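Long-range contacts in peptidoglycan D,D-transpeptidase FtsI (Yersinia pestis, PDB 6SYN), which probably cross-links septal peptidoglycan as a D,D-transpeptidase during cell division and is a target of beta-lactam antibiotics: residues A[414-419]-A[435-440]; A[459-464]-A[472-477]. One frame throughout, in Å; residues are numbered along the deposited sequence.

Interaction 1: residues A[414-419]-A[435-440]; sequences HMMESV and RIAIKT. With CB9 ((2R,4S)-2-[(1R)-1-{[(2S)-2-carboxy-2-phenylacetyl]amino}-2-oxoethyl]-5,5-dimethyl-1,3-thiazolidine-4-carboxylic acid), chain D.
At the edge of the transpeptidase domain's antiparallel sheet, strand 437-446 receives the end of helix 406-416, and the salt bridge between Glu417 and Arg435 joins the 3-10 turn after the helix to the residues before the strand. Arg435 grips the carboxylate side-on, through NE and one amino group: NH2 lies 2.7 Å from Glu417 OE1, and NE 3.2 Å from Glu417 OE2. Both oxygens use syn lone pairs and the two planes are 28° apart, a fit carboxylate and guanidinium make well. A bend at chi3 (53°) turns the guanidinium back to the acid.

The strand carries the KTG motif typical of penicillin-recognising enzymes, here Lys439, Thr440 and Gly441. Thr440 OG1 donates a hydrogen bond to OAG, a carboxylate oxygen of the bound ring-opened penicillin (2.7 Å), while Lys439 NZ reaches Thr440 O and Ser304 OG. Along the strand, before and beside the motif, apolar side chains pack on the helix end: Met416 CB meets Ala437 CB at 3.7 Å, the short alanine letting the backbones approach, and Val419 CG1 touches Ile438 CG1. Backbone links are slight, a weak bond from Ile438 N to Met416 O and a CA-H...O contact from Glu417 CA to Ile436 O (3.2 Å).

Interaction 2: residues A[459-464]-A[472-477]; sequences YTAGVA and ALVVVI
Tyr459 and Val476 lie side by side on one face of the sheet, and the methyl CG2 of Val476 sits over the phenol ring in a CH-pi contact. That carbon is 4.0 Å from the centroid of the Tyr459 ring and offset toward its rim, nearest Tyr459 CE1. Val476 chi1 of 58° sets CG1 between the backbone N and the carbonyl carbon, leaving CG2 anti to N and over the ring. Along the same face Ala461 CB meets Val474 CG2 at 3.9 Å, and Val463 CG2 approaches Ala472 CB more loosely at 4.3 Å. Small and beta-branched residues suit this layer: valines favour extended backbone, and alanines keep the surface low where a helix lies against it.

Between these non-hydrogen-bonded pairs, Thr460 with Val475 and Gly462 with Leu473 form the hydrogen-bonded pairs of an antiparallel beta hairpin. Thr460 N reaches Val475 O at 2.8 Å, nearly straight at 172°, and Leu473 N reaches Gly462 O at 2.9 Å; each is matched by a return bond within its pair. The strands run almost exactly antiparallel, at 178°. At the polar margin, Thr460 OG1 donates to Tyr459 O (2.8 Å), while Tyr459 OH has its partner in Glu249 O.

The hairpin is sandwiched between helices. Helix 370-381 covers the tyrosine and alanine face, with Leu373 against Tyr459 and Val474 and Tyr377 against Ala461, whereas helix 492-505 packs Phe495 on Thr460 and Leu473. In the five-stranded antiparallel sheet of the transpeptidase domain, strand 204-211 flanks 471-478 and strand 437-446 flanks 455-464.

From the N terminus, helix 406-416 ends within 414-419, and the chain then makes an excursion of 15 residues without helix or strand before 435-440 returns against the helix end, closing interaction 1. Interaction 2 follows in series as a tighter closure, the hairpin turn bringing 472-477 back along 459-464; the two loops neither nest nor cross. They meet in the sheet, where strand 437-446 adjoins 455-464: Ala437 O and Val463 N, 2.9 Å apart, and Lys439 N and Ala461 O, 3.0 Å apart, are probable hydrogen bonds. Together they tie the helix end and the hairpin to the edge strand bearing the KTG motif, within one antiparallel sheet.

Interaction 1: residues A[414-419]-A[435-440]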
ATOM      1  N   HIS A 414      -9.415 -17.715 -15.102  1.00 14.39           N
ATOM      2  CA  HIS A 414      -8.816 -19.028 -15.470  1.00 14.69           C
ATOM      3  C   HIS A 414      -7.607 -18.806 -16.390  1.00 14.64           C
ATOM      4  O   HIS A 414      -6.591 -19.488 -16.174  1.00 14.78           O
ATOM      5  CB  HIS A 414      -9.829 -20.007 -16.083  1.00 15.03           C
ATOM      6  CG  HIS A 414      -9.181 -21.299 -16.463  1.00 15.44           C
ATOM      7  ND1 HIS A 414      -8.737 -21.557 -17.747  1.00 15.68           N
ATOM      8  CD2 HIS A 414      -8.829 -22.375 -15.724  1.00 15.70           C
ATOM      9  CE1 HIS A 414      -8.170 -22.748 -17.790  1.00 15.71           C
ATOM     10  NE2 HIS A 414      -8.213 -23.269 -16.563  1.00 15.80           N
ATOM     11  N   MET A 415      -7.708 -17.888 -17.363  1.00 14.52           N
ATOM     12  CA  MET A 415      -6.580 -17.460 -18.243  1.00 14.53           C
ATOM     13  C   MET A 415      -5.401 -16.960 -17.393  1.00 14.17           C
ATOM     14  O   MET A 415      -4.241 -17.250 -17.756  1.00 14.14           O
ATOM     15  CB  MET A 415      -6.997 -16.337 -19.195  1.00 14.74           C
ATOM     16  CG  MET A 415      -7.690 -16.826 -20.445  1.00 14.89           C
ATOM     17  SD  MET A 415      -8.392 -15.449 -21.376  1.00 15.06           S
ATOM     18  CE  MET A 415      -9.313 -16.346 -22.625  1.00 15.44           C
ATOM     19  N   MET A 416      -5.685 -16.237 -16.307  1.00 13.67           N
ATOM     20  CA  MET A 416      -4.649 -15.586 -15.456  1.00 13.22           C
ATOM     21  C   MET A 416      -3.861 -16.635 -14.652  1.00 12.96           C
ATOM     22  O   MET A 416      -2.791 -16.265 -14.130  1.00 12.75           O
ATOM     23  CB  MET A 416      -5.284 -14.555 -14.516  1.00 12.93           C
ATOM     24  CG  MET A 416      -5.636 -13.259 -15.219  1.00 12.71           C
ATOM     25  SD  MET A 416      -6.970 -12.360 -14.395  1.00 12.78           S
ATOM     26  CE  MET A 416      -6.126 -11.731 -12.946  1.00 12.73           C
ATOM     27  N   GLU A 417      -4.345 -17.886 -14.577  1.00 12.71           N
ATOM     28  CA  GLU A 417      -3.649 -19.019 -13.899  1.00 12.60           C
ATOM     29  C   GLU A 417      -2.360 -19.358 -14.647  1.00 12.32           C
ATOM     30  O   GLU A 417      -1.426 -19.901 -14.029  1.00 12.29           O
ATOM     31  CB  GLU A 417      -4.533 -20.263 -13.860  1.00 12.82           C
ATOM     32  CG  GLU A 417      -5.783 -20.070 -13.029  1.00 13.10           C
ATOM     33  CD  GLU A 417      -6.360 -21.336 -12.431  1.00 13.06           C
ATOM     34  OE1 GLU A 417      -7.584 -21.499 -12.497  1.00 13.35           O
ATOM     35  OE2 GLU A 417      -5.584 -22.144 -11.896  1.00 13.19           O
ATOM     36  N   SER A 418      -2.351 -19.050 -15.942  1.00 12.14           N
ATOM     37  CA  SER A 418      -1.254 -19.300 -16.908  1.00 11.97           C
ATOM     38  C   SER A 418       0.021 -18.544 -16.509  1.00 11.57           C
ATOM     39  O   SER A 418       1.115 -18.996 -16.897  1.00 11.86           O
ATOM     40  CB  SER A 418      -1.711 -18.897 -18.282  1.00 12.23           C
ATOM     41  OG  SER A 418      -0.837 -19.400 -19.273  1.00 12.71           O
ATOM     42  N   VAL A 419      -0.106 -17.430 -15.787  1.00 10.95           N
ATOM     43  CA  VAL A 419       1.021 -16.494 -15.513  1.00 10.56           C
ATOM     44  C   VAL A 419       1.958 -17.131 -14.475  1.00 10.24           C
ATOM     45  O   VAL A 419       3.176 -16.939 -14.608  1.00 10.34           O
ATOM     46  CB  VAL A 419       0.500 -15.102 -15.101  1.00 10.53           C
ATOM     47  CG1 VAL A 419       1.624 -14.128 -14.772  1.00 10.51           C
ATOM     48  CG2 VAL A 419      -0.399 -14.515 -16.179  1.00 10.52           C
ATOM     49  N   ARG A 435      -3.977 -23.002  -6.521  1.00 12.94           N
ATOM     50  CA  ARG A 435      -4.081 -22.361  -7.857  1.00 13.09           C
ATOM     51  C   ARG A 435      -4.254 -20.855  -7.659  1.00 12.60           C
ATOM     52  O   ARG A 435      -5.029 -20.465  -6.754  1.00 12.56           O
ATOM     53  CB  ARG A 435      -5.295 -22.891  -8.624  1.00 13.74           C
ATOM     54  CG  ARG A 435      -5.378 -24.407  -8.733  1.00 14.25           C
ATOM     55  CD  ARG A 435      -6.796 -24.853  -9.043  1.00 14.80           C
ATOM     56  NE  ARG A 435      -7.366 -24.180 -10.204  1.00 15.23           N
ATOM     57  CZ  ARG A 435      -8.657 -24.182 -10.533  1.00 15.89           C
ATOM     58  NH1 ARG A 435      -9.544 -24.822  -9.784  1.00 15.98           N
ATOM     59  NH2 ARG A 435      -9.063 -23.541 -11.616  1.00 16.17           N
ATOM     60  N   ILE A 436      -3.579 -20.038  -8.474  1.00 12.05           N
ATOM     61  CA  ILE A 436      -3.602 -18.551  -8.349  1.00 11.57           C
ATOM     62  C   ILE A 436      -3.812 -17.917  -9.728  1.00 11.28           C
ATOM     63  O   ILE A 436      -3.334 -18.477 -10.725  1.00 11.24           O
ATOM     64  CB  ILE A 436      -2.337 -18.001  -7.650  0.50 11.49           C
ATOM     65  CG1 ILE A 436      -1.074 -18.120  -8.508  0.50 11.42           C
ATOM     66  CG2 ILE A 436      -2.145 -18.645  -6.285  0.50 11.45           C
ATOM     67  CD1 ILE A 436       0.137 -17.457  -7.893  0.50 11.38           C
ATOM     68  N   ALA A 437      -4.522 -16.787  -9.750  1.00 11.00           N
ATOM     69  CA  ALA A 437      -4.756 -15.930 -10.931  1.00 10.81           C
ATOM     70  C   ALA A 437      -4.066 -14.578 -10.705  1.00 10.63           C
ATOM     71  O   ALA A 437      -4.633 -13.718  -9.994  1.00 10.60           O
ATOM     72  CB  ALA A 437      -6.237 -15.783 -11.167  1.00 10.83           C
ATOM     73  N   ILE A 438      -2.873 -14.417 -11.281  1.00 10.43           N
ATOM     74  CA  ILE A 438      -2.041 -13.185 -11.182  1.00 10.19           C
ATOM     75  C   ILE A 438      -1.811 -12.601 -12.576  1.00 10.06           C
ATOM     76  O   ILE A 438      -1.979 -13.314 -13.579  1.00  9.97           O
ATOM     77  CB  ILE A 438      -0.692 -13.474 -10.498  1.00 10.25           C
ATOM     78  CG1 ILE A 438       0.227 -14.337 -11.370  1.00 10.22           C
ATOM     79  CG2 ILE A 438      -0.909 -14.092  -9.131  1.00 10.31           C
ATOM     80  CD1 ILE A 438       1.694 -14.226 -11.013  1.00 10.17           C
ATOM     81  N   LYS A 439      -1.395 -11.340 -12.599  1.00  9.92           N
ATOM     82  CA  LYS A 439      -0.779 -10.670 -13.764  1.00  9.75           C
ATOM     83  C   LYS A 439       0.448  -9.909 -13.258  1.00  9.83           C
ATOM     84  O   LYS A 439       0.314  -9.164 -12.270  1.00  9.84           O
ATOM     85  CB  LYS A 439      -1.803  -9.739 -14.414  1.00  9.58           C
ATOM     86  CG  LYS A 439      -1.331  -9.046 -15.682  1.00  9.51           C
ATOM     87  CD  LYS A 439      -1.193  -9.985 -16.859  1.00  9.41           C
ATOM     88  CE  LYS A 439      -0.405  -9.392 -18.000  1.00  9.32           C
ATOM     89  NZ  LYS A 439       1.037  -9.330 -17.680  1.00  9.32           N
ATOM     90  N   THR A 440       1.605 -10.109 -13.885  1.00  9.96           N
ATOM     91  CA  THR A 440       2.827  -9.313 -13.615  1.00 10.10           C
ATOM     92  C   THR A 440       2.730  -7.982 -14.360  1.00 10.27           C
ATOM     93  O   THR A 440       1.841  -7.834 -15.217  1.00 10.33           O
ATOM     94  CB  THR A 440       4.101 -10.052 -14.037  1.00 10.08           C
ATOM     95  OG1 THR A 440       3.976 -10.348 -15.429  1.00 10.04           O
ATOM     96  CG2 THR A 440       4.335 -11.314 -13.237  1.00 10.05           C
TER
HETATM   97  C   CB9 D 603       3.847  -4.505 -19.036  1.00 18.06           C
HETATM   98  N   CB9 D 603       6.018  -3.911 -20.147  1.00 19.93           N
HETATM   99  O   CB9 D 603       4.173  -4.065 -17.960  1.00 18.06           O
HETATM  100  CA  CB9 D 603       4.787  -4.703 -20.219  1.00 19.20           C
HETATM  101  CB  CB9 D 603       5.030  -6.221 -20.459  1.00 19.31           C
HETATM  102  CAA CB9 D 603       7.449  -8.815 -19.635  1.00 19.03           C
HETATM  103  CAB CB9 D 603       8.606  -6.682 -19.057  1.00 19.10           C
HETATM  104  OAD CB9 D 603       7.001  -7.964 -16.493  1.00 19.09           O
HETATM  105  OAE CB9 D 603       8.506  -0.529 -22.300  1.00 20.36           O
HETATM  106  OAF CB9 D 603       5.299  -2.480 -21.714  1.00 22.06           O
HETATM  107  OAG CB9 D 603       4.967  -8.444 -17.068  1.00 18.60           O
HETATM  108  OAH CB9 D 603       7.006  -0.368 -20.799  1.00 20.37           O
HETATM  109  CAJ CB9 D 603      11.250  -4.048 -19.556  1.00 20.75           C
HETATM  110  CAK CB9 D 603      10.867  -4.500 -20.798  1.00 20.89           C
HETATM  111  CAL CB9 D 603      10.485  -3.109 -18.905  1.00 20.63           C
HETATM  112  CAM CB9 D 603       9.711  -4.013 -21.388  1.00 20.54           C
HETATM  113  CAN CB9 D 603       9.322  -2.623 -19.489  1.00 20.62           C
HETATM  114  NAP CB9 D 603       4.916  -7.040 -19.244  1.00 19.14           N
HETATM  115  SAQ CB9 D 603       6.718  -6.567 -21.045  1.00 19.72           S
HETATM  116  CAR CB9 D 603       6.028  -7.870 -17.221  1.00 19.11           C
HETATM  117  CAS CB9 D 603       7.741  -1.010 -21.505  1.00 20.30           C
HETATM  118  CAT CB9 D 603       6.230  -2.976 -21.081  1.00 20.45           C
HETATM  119  CAU CB9 D 603       8.903  -3.095 -20.729  1.00 20.56           C
HETATM  120  CAX CB9 D 603       6.142  -6.941 -18.442  1.00 19.23           C
HETATM  121  CAY CB9 D 603       7.669  -2.548 -21.435  1.00 20.47           C
HETATM  122  CAZ CB9 D 603       7.282  -7.316 -19.446  1.00 19.13           C

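Interaction 2: residues A[459-464]-A[472-477]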
ATOM      1  N   TYR A 459       5.648  -4.753 -10.523  1.00  9.35           N
ATOM      2  CA  TYR A 459       4.242  -5.053 -10.155  1.00  8.94           C
ATOM      3  C   TYR A 459       4.011  -6.563 -10.110  1.00  8.75           C
ATOM      4  O   TYR A 459       4.519  -7.289 -10.980  1.00  8.72           O
ATOM      5  CB  TYR A 459       3.278  -4.510 -11.209  1.00  8.78           C
ATOM      6  CG  TYR A 459       2.859  -3.069 -11.082  1.00  8.66           C
ATOM      7  CD1 TYR A 459       1.925  -2.679 -10.137  1.00  8.58           C
ATOM      8  CD2 TYR A 459       3.324  -2.110 -11.966  1.00  8.64           C
ATOM      9  CE1 TYR A 459       1.490  -1.369 -10.048  1.00  8.55           C
ATOM     10  CE2 TYR A 459       2.904  -0.793 -11.887  1.00  8.63           C
ATOM     11  CZ  TYR A 459       1.982  -0.422 -10.925  1.00  8.57           C
ATOM     12  OH  TYR A 459       1.557   0.871 -10.838  1.00  8.60           O
ATOM     13  N   THR A 460       3.214  -7.014  -9.145  1.00  8.61           N
ATOM     14  CA  THR A 460       2.473  -8.299  -9.206  1.00  8.44           C
ATOM     15  C   THR A 460       1.154  -8.104  -8.457  1.00  8.30           C
ATOM     16  O   THR A 460       1.189  -7.763  -7.263  1.00  8.23           O
ATOM     17  CB  THR A 460       3.330  -9.471  -8.711  1.00  8.49           C
ATOM     18  OG1 THR A 460       4.286  -9.755  -9.733  1.00  8.56           O
ATOM     19  CG2 THR A 460       2.526 -10.720  -8.424  1.00  8.55           C
ATOM     20  N   ALA A 461       0.043  -8.257  -9.173  1.00  8.28           N
ATOM     21  CA  ALA A 461      -1.335  -8.202  -8.640  1.00  8.31           C
ATOM     22  C   ALA A 461      -1.988  -9.558  -8.895  1.00  8.36           C
ATOM     23  O   ALA A 461      -1.554 -10.248  -9.840  1.00  8.47           O
ATOM     24  CB  ALA A 461      -2.102  -7.087  -9.302  1.00  8.29           C
ATOM     25  N   GLY A 462      -2.972  -9.937  -8.084  1.00  8.34           N
ATOM     26  CA  GLY A 462      -3.689 -11.201  -8.304  1.00  8.39           C
ATOM     27  C   GLY A 462      -4.663 -11.544  -7.200  1.00  8.47           C
ATOM     28  O   GLY A 462      -4.895 -10.716  -6.288  1.00  8.46           O
ATOM     29  N   VAL A 463      -5.177 -12.766  -7.292  1.00  8.50           N
ATOM     30  CA  VAL A 463      -6.379 -13.265  -6.575  1.00  8.50           C
ATOM     31  C   VAL A 463      -6.100 -14.727  -6.215  1.00  8.63           C
ATOM     32  O   VAL A 463      -5.319 -15.360  -6.946  1.00  8.56           O
ATOM     33  CB  VAL A 463      -7.601 -13.059  -7.488  1.00  8.47           C
ATOM     34  CG1 VAL A 463      -8.306 -14.350  -7.866  1.00  8.48           C
ATOM     35  CG2 VAL A 463      -8.568 -12.049  -6.903  1.00  8.52           C
ATOM     36  N   ALA A 464      -6.661 -15.225  -5.111  1.00  8.83           N
ATOM     37  CA  ALA A 464      -6.477 -16.623  -4.657  1.00  9.02           C
ATOM     38  C   ALA A 464      -7.497 -16.975  -3.581  1.00  9.26           C
ATOM     39  O   ALA A 464      -8.017 -16.087  -2.910  1.00  9.31           O
ATOM     40  CB  ALA A 464      -5.076 -16.828  -4.144  1.00  9.04           C
ATOM     41  N   ALA A 472      -7.828 -10.601  -2.766  1.00  9.73           N
ATOM     42  CA  ALA A 472      -7.094  -9.806  -3.769  1.00  9.40           C
ATOM     43  C   ALA A 472      -5.835  -9.265  -3.087  1.00  9.07           C
ATOM     44  O   ALA A 472      -5.940  -8.803  -1.932  1.00  8.86           O
ATOM     45  CB  ALA A 472      -7.971  -8.710  -4.317  1.00  9.34           C
ATOM     46  N   LEU A 473      -4.688  -9.379  -3.758  1.00  8.83           N
ATOM     47  CA  LEU A 473      -3.392  -8.816  -3.297  1.00  8.66           C
ATOM     48  C   LEU A 473      -2.739  -8.052  -4.449  1.00  8.46           C
ATOM     49  O   LEU A 473      -2.716  -8.589  -5.571  1.00  8.34           O
ATOM     50  CB  LEU A 473      -2.490  -9.949  -2.800  1.00  8.63           C
ATOM     51  CG  LEU A 473      -1.083  -9.543  -2.366  1.00  8.66           C
ATOM     52  CD1 LEU A 473      -1.122  -8.472  -1.284  1.00  8.65           C
ATOM     53  CD2 LEU A 473      -0.306 -10.758  -1.877  1.00  8.66           C
ATOM     54  N   VAL A 474      -2.261  -6.839  -4.163  1.00  8.36           N
ATOM     55  CA  VAL A 474      -1.349  -6.044  -5.036  1.00  8.30           C
ATOM     56  C   VAL A 474      -0.018  -5.866  -4.294  1.00  8.30           C
ATOM     57  O   VAL A 474      -0.032  -5.649  -3.063  1.00  8.15           O
ATOM     58  CB  VAL A 474      -1.962  -4.684  -5.429  1.00  8.32           C
ATOM     59  CG1 VAL A 474      -0.949  -3.769  -6.109  1.00  8.32           C
ATOM     60  CG2 VAL A 474      -3.200  -4.844  -6.297  1.00  8.25           C
ATOM     61  N   VAL A 475       1.083  -5.987  -5.036  1.00  8.38           N
ATOM     62  CA  VAL A 475       2.477  -5.687  -4.602  1.00  8.40           C
ATOM     63  C   VAL A 475       3.136  -4.880  -5.730  1.00  8.41           C
ATOM     64  O   VAL A 475       3.154  -5.376  -6.879  1.00  8.25           O
ATOM     65  CB  VAL A 475       3.237  -6.990  -4.278  1.00  8.46           C
ATOM     66  CG1 VAL A 475       4.668  -6.740  -3.827  1.00  8.48           C
ATOM     67  CG2 VAL A 475       2.497  -7.818  -3.242  1.00  8.49           C
ATOM     68  N   VAL A 476       3.588  -3.660  -5.418  1.00  8.48           N
ATOM     69  CA  VAL A 476       4.383  -2.773  -6.322  1.00  8.57           C
ATOM     70  C   VAL A 476       5.687  -2.417  -5.596  1.00  8.70           C
ATOM     71  O   VAL A 476       5.609  -1.904  -4.466  1.00  8.74           O
ATOM     72  CB  VAL A 476       3.593  -1.515  -6.750  1.00  8.56           C
ATOM     73  CG1 VAL A 476       3.118  -0.678  -5.569  1.00  8.58           C
ATOM     74  CG2 VAL A 476       4.380  -0.647  -7.722  1.00  8.56           C
ATOM     75  N   ILE A 477       6.837  -2.732  -6.200  1.00  8.83           N
ATOM     76  CA  ILE A 477       8.182  -2.245  -5.767  1.00  8.91           C
ATOM     77  C   ILE A 477       8.541  -1.071  -6.677  1.00  9.12           C
ATOM     78  O   ILE A 477       8.657  -1.276  -7.902  1.00  9.07           O
ATOM     79  CB  ILE A 477       9.271  -3.340  -5.826  1.00  8.78           C
ATOM     80  CG1 ILE A 477       8.876  -4.617  -5.077  1.00  8.76           C
ATOM     81  CG2 ILE A 477      10.604  -2.789  -5.340  1.00  8.70           C
ATOM     82  CD1 ILE A 477       8.744  -4.456  -3.581  1.00  8.78           C
TER